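Local coordinates for protein L-isoleucine-4-hydroxylase (Bacillus thuringiensis, PDB 6LNH) that hydroxylates L-isoleucine to (4S)-4-hydroxy-L-isoleucine, using ferrous iron, 2-oxoglutarate and oxygen, and also oxidises several related aliphatic and sulfur-containing amino acids, at residues 174-185 against 236-246. Residues are numbered along the deposited sequence; the frame is centred on the assembly and turned at random.
Sequences EPVVFLHLMNLS and AFRDILLVTFS
Leu-179 meets Ile-240 and Leu-242 on the iron-facing side of this antiparallel strand pair. With CG anti to the backbone N (chi1 177°) and chi2 at 57°, its CD1 is brought toward the neighbouring strand's side chains, 3.4 Å from Ile-240 CG2 and 3.6 Å from Leu-242 CD2. Toward Thr-244, Val-177 CG2 lies alongside Thr-244 CG2, the two side chains pointing the same way; in the other direction, within strand 236-246, Ile-240 CD1 sits over one face of the Arg-238 guanidinium, offset toward its rim.

The other face turns to helix 120-134. There Phe-178 and Phe-245 meet rim to rim, neither covering the other, and Phe-132 adds an edge-to-face ring against Phe-178. The edge of the His-180 imidazole touches Val-243 CG2, its two nitrogens held by Asp-129 and Thr-214.

A classic beta bulge shifts the register at Asp-239, whose O takes both Met-182 N at 2.8 Å and Asn-183 N at 3.3 Å from the same face of its plane. Asp-239 OD1 makes a salt bridge to Arg-153. At the far end Glu-174 CG packs 3.6 Å from Thr-244 CB, and the bend at chi2 (86°) brings CD alongside the same atom.

Bonds at both imidazole nitrogens probably fix the rotation of the His-180 ring, while the largely aliphatic face borders the iron site of the double-stranded beta-helix, the Leu-242 side chain about 6 Å from the iron.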
loop_
_atom_site.group_PDB
_atom_site.type_symbol
_atom_site.label_atom_id
_atom_site.label_comp_id
_atom_site.label_asym_id
_atom_site.label_seq_id
_atom_site.Cartn_x
_atom_site.Cartn_y
_atom_site.Cartn_z
ATOM N N GLU C 174 -15.014 23.093 18.770
ATOM C CA GLU C 174 -13.885 23.894 19.235
ATOM C C GLU C 174 -13.260 24.676 18.081
ATOM O O GLU C 174 -13.065 24.129 16.991
ATOM C CB GLU C 174 -12.833 23.005 19.886
ATOM C CG GLU C 174 -13.359 22.215 21.077
ATOM C CD GLU C 174 -14.002 20.901 20.664
ATOM O OE1 GLU C 174 -14.014 20.602 19.453
ATOM O OE2 GLU C 174 -14.499 20.170 21.548
ATOM N N PRO C 175 -12.945 25.954 18.307
ATOM C CA PRO C 175 -12.398 26.780 17.215
ATOM C C PRO C 175 -11.054 26.307 16.680
ATOM O O PRO C 175 -10.737 26.592 15.518
ATOM C CB PRO C 175 -12.295 28.178 17.846
ATOM C CG PRO C 175 -12.405 27.963 19.330
ATOM C CD PRO C 175 -13.251 26.746 19.509
ATOM N N VAL C 176 -10.246 25.610 17.476
ATOM C CA VAL C 176 -8.967 25.073 17.018
ATOM C C VAL C 176 -8.844 23.636 17.503
ATOM O O VAL C 176 -8.968 23.369 18.703
ATOM C CB VAL C 176 -7.769 25.908 17.513
ATOM C CG1 VAL C 176 -6.464 25.331 16.975
ATOM C CG2 VAL C 176 -7.910 27.366 17.103
ATOM N N VAL C 177 -8.594 22.716 16.571
ATOM C CA VAL C 177 -8.481 21.293 16.866
ATOM C C VAL C 177 -7.218 20.754 16.209
ATOM O O VAL C 177 -6.974 21.009 15.024
ATOM C CB VAL C 177 -9.721 20.514 16.382
ATOM C CG1 VAL C 177 -9.463 19.011 16.408
ATOM C CG2 VAL C 177 -10.933 20.865 17.228
ATOM N N PHE C 178 -6.421 20.010 16.974
ATOM C CA PHE C 178 -5.234 19.331 16.464
ATOM C C PHE C 178 -5.526 17.838 16.353
ATOM O O PHE C 178 -5.913 17.204 17.341
ATOM C CB PHE C 178 -4.029 19.566 17.376
ATOM C CG PHE C 178 -3.441 20.946 17.275
ATOM C CD1 PHE C 178 -4.073 22.033 17.855
ATOM C CD2 PHE C 178 -2.243 21.150 16.613
ATOM C CE1 PHE C 178 -3.525 23.302 17.764
ATOM C CE2 PHE C 178 -1.691 22.415 16.518
ATOM C CZ PHE C 178 -2.334 23.492 17.093
ATOM N N LEU C 179 -5.337 17.283 15.157
ATOM C CA LEU C 179 -5.472 15.851 14.904
ATOM C C LEU C 179 -4.076 15.258 14.738
ATOM O O LEU C 179 -3.377 15.569 13.768
ATOM C CB LEU C 179 -6.333 15.609 13.663
ATOM C CG LEU C 179 -6.550 14.172 13.186
ATOM C CD1 LEU C 179 -7.152 13.351 14.288
ATOM C CD2 LEU C 179 -7.450 14.144 11.961
ATOM N N HIS C 180 -3.669 14.409 15.679
ATOM C CA HIS C 180 -2.383 13.722 15.626
ATOM C C HIS C 180 -2.626 12.234 15.409
ATOM O O HIS C 180 -3.256 11.578 16.245
ATOM C CB HIS C 180 -1.575 13.949 16.905
ATOM C CG HIS C 180 -1.454 15.387 17.300
ATOM N ND1 HIS C 180 -0.546 16.245 16.717
ATOM C CD2 HIS C 180 -2.124 16.118 18.221
ATOM C CE1 HIS C 180 -0.664 17.443 17.261
ATOM N NE2 HIS C 180 -1.614 17.393 18.177
ATOM N N LEU C 181 -2.125 11.705 14.296
ATOM C CA LEU C 181 -2.133 10.264 14.088
ATOM C C LEU C 181 -1.138 9.596 15.030
ATOM O O LEU C 181 0.033 9.983 15.090
ATOM C CB LEU C 181 -1.795 9.935 12.635
ATOM C CG LEU C 181 -1.776 8.456 12.252
ATOM C CD1 LEU C 181 -3.137 7.815 12.478
ATOM C CD2 LEU C 181 -1.336 8.294 10.807
ATOM N N MET C 182 -1.603 8.586 15.763
ATOM C CA MET C 182 -0.736 7.820 16.649
ATOM C C MET C 182 -0.346 6.462 16.084
ATOM O O MET C 182 0.795 6.025 16.271
ATOM C CB MET C 182 -1.414 7.632 18.008
ATOM C CG MET C 182 -1.690 8.938 18.733
ATOM S SD MET C 182 -0.188 9.869 19.097
ATOM C CE MET C 182 0.572 8.796 20.309
ATOM N N ASN C 183 -1.259 5.786 15.389
ATOM C CA ASN C 183 -0.989 4.454 14.864
ATOM C C ASN C 183 -2.099 4.066 13.903
ATOM O O ASN C 183 -3.244 4.509 14.040
ATOM C CB ASN C 183 -0.866 3.406 15.978
ATOM C CG ASN C 183 -0.049 2.198 15.548
ATOM O OD1 ASN C 183 0.374 2.102 14.395
ATOM N ND2 ASN C 183 0.178 1.272 16.473
ATOM N N LEU C 184 -1.739 3.228 12.934
ATOM C CA LEU C 184 -2.674 2.749 11.926
ATOM C C LEU C 184 -2.244 1.347 11.531
ATOM O O LEU C 184 -1.127 1.160 11.041
ATOM C CB LEU C 184 -2.679 3.693 10.720
ATOM C CG LEU C 184 -3.532 3.433 9.480
ATOM C CD1 LEU C 184 -5.005 3.585 9.795
ATOM C CD2 LEU C 184 -3.117 4.392 8.371
ATOM N N SER C 185 -3.114 0.365 11.756
ATOM C CA SER C 185 -2.812 -0.998 11.344
ATOM C C SER C 185 -2.635 -1.063 9.830
ATOM O O SER C 185 -3.241 -0.296 9.077
ATOM C CB SER C 185 -3.914 -1.954 11.803
ATOM O OG SER C 185 -5.126 -1.704 11.119
ATOM N N ALA C 236 -8.906 -3.941 12.280
ATOM C CA ALA C 236 -8.056 -2.833 11.876
ATOM C C ALA C 236 -8.286 -1.649 12.805
ATOM O O ALA C 236 -9.400 -1.420 13.283
ATOM C CB ALA C 236 -8.329 -2.421 10.425
ATOM N N PHE C 237 -7.218 -0.897 13.060
ATOM C CA PHE C 237 -7.241 0.180 14.035
ATOM C C PHE C 237 -6.774 1.476 13.396
ATOM O O PHE C 237 -5.956 1.478 12.473
ATOM C CB PHE C 237 -6.350 -0.131 15.245
ATOM C CG PHE C 237 -6.818 -1.302 16.053
ATOM C CD1 PHE C 237 -8.155 -1.439 16.388
ATOM C CD2 PHE C 237 -5.924 -2.277 16.465
ATOM C CE1 PHE C 237 -8.594 -2.525 17.129
ATOM C CE2 PHE C 237 -6.354 -3.366 17.206
ATOM C CZ PHE C 237 -7.693 -3.491 17.539
ATOM N N ARG C 238 -7.299 2.579 13.916
ATOM C CA ARG C 238 -6.771 3.912 13.652
ATOM C C ARG C 238 -6.717 4.628 14.991
ATOM O O ARG C 238 -7.758 4.978 15.558
ATOM C CB ARG C 238 -7.628 4.681 12.647
ATOM C CG ARG C 238 -7.009 6.000 12.213
ATOM C CD ARG C 238 -7.752 6.605 11.037
ATOM N NE ARG C 238 -7.149 7.866 10.615
ATOM C CZ ARG C 238 -7.648 9.061 10.905
ATOM N NH1 ARG C 238 -8.765 9.160 11.613
ATOM N NH2 ARG C 238 -7.033 10.159 10.485
ATOM N N ASP C 239 -5.506 4.839 15.495
ATOM C CA ASP C 239 -5.291 5.431 16.807
ATOM C C ASP C 239 -5.041 6.918 16.615
ATOM O O ASP C 239 -4.124 7.311 15.886
ATOM C CB ASP C 239 -4.117 4.762 17.521
ATOM C CG ASP C 239 -4.385 3.301 17.831
ATOM O OD1 ASP C 239 -5.571 2.934 17.974
ATOM O OD2 ASP C 239 -3.417 2.522 17.935
ATOM N N ILE C 240 -5.850 7.736 17.274
ATOM C CA ILE C 240 -5.830 9.175 17.070
ATOM C C ILE C 240 -5.685 9.877 18.411
ATOM O O ILE C 240 -6.106 9.362 19.453
ATOM C CB ILE C 240 -7.131 9.595 16.331
ATOM C CG1 ILE C 240 -7.004 9.342 14.824
ATOM C CG2 ILE C 240 -7.593 11.006 16.683
ATOM C CD1 ILE C 240 -5.823 10.010 14.194
ATOM N N LEU C 241 -5.094 11.071 18.378
ATOM C CA LEU C 241 -5.086 11.981 19.515
ATOM C C LEU C 241 -5.590 13.336 19.043
ATOM O O LEU C 241 -5.019 13.921 18.117
ATOM C CB LEU C 241 -3.688 12.115 20.122
ATOM C CG LEU C 241 -3.610 13.104 21.288
ATOM C CD1 LEU C 241 -4.347 12.564 22.509
ATOM C CD2 LEU C 241 -2.167 13.443 21.627
ATOM N N LEU C 242 -6.640 13.838 19.684
ATOM C CA LEU C 242 -7.160 15.171 19.414
ATOM C C LEU C 242 -6.802 16.100 20.565
ATOM O O LEU C 242 -6.989 15.748 21.734
ATOM C CB LEU C 242 -8.678 15.149 19.218
ATOM C CG LEU C 242 -9.283 14.422 18.017
ATOM C CD1 LEU C 242 -10.779 14.238 18.226
ATOM C CD2 LEU C 242 -9.018 15.195 16.737
ATOM N N VAL C 243 -6.288 17.281 20.233
ATOM C CA VAL C 243 -6.023 18.334 21.207
ATOM C C VAL C 243 -6.830 19.550 20.772
ATOM O O VAL C 243 -6.514 20.181 19.755
ATOM C CB VAL C 243 -4.529 18.661 21.325
ATOM C CG1 VAL C 243 -4.301 19.660 22.447
ATOM C CG2 VAL C 243 -3.725 17.391 21.574
ATOM N N THR C 244 -7.868 19.876 21.537
ATOM C CA THR C 244 -8.810 20.933 21.199
ATOM C C THR C 244 -8.684 22.108 22.160
ATOM O O THR C 244 -8.340 21.940 23.334
ATOM C CB THR C 244 -10.247 20.408 21.217
ATOM O OG1 THR C 244 -10.665 20.207 22.572
ATOM C CG2 THR C 244 -10.338 19.088 20.463
ATOM N N PHE C 245 -8.952 23.305 21.640
ATOM C CA PHE C 245 -8.923 24.538 22.419
ATOM C C PHE C 245 -10.282 25.221 22.325
ATOM O O PHE C 245 -10.708 25.612 21.232
ATOM C CB PHE C 245 -7.799 25.454 21.930
ATOM C CG PHE C 245 -6.432 24.841 22.058
ATOM C CD1 PHE C 245 -6.006 23.862 21.172
ATOM C CD2 PHE C 245 -5.583 25.222 23.083
ATOM C CE1 PHE C 245 -4.760 23.284 21.298
ATOM C CE2 PHE C 245 -4.334 24.648 23.212
ATOM C CZ PHE C 245 -3.923 23.678 22.318
ATOM N N SER C 246 -10.957 25.360 23.468
ATOM C CA SER C 246 -12.248 26.032 23.545
ATOM C C SER C 246 -12.353 26.796 24.863
ATOM O O SER C 246 -11.515 26.657 25.757
ATOM C CB SER C 246 -13.409 25.043 23.385
ATOM O OG SER C 246 -13.408 24.079 24.422
HETATM O O HOH W 1 -12.717 18.532 23.194
HETATM O O HOH W 2 -1.206 2.442 18.952
#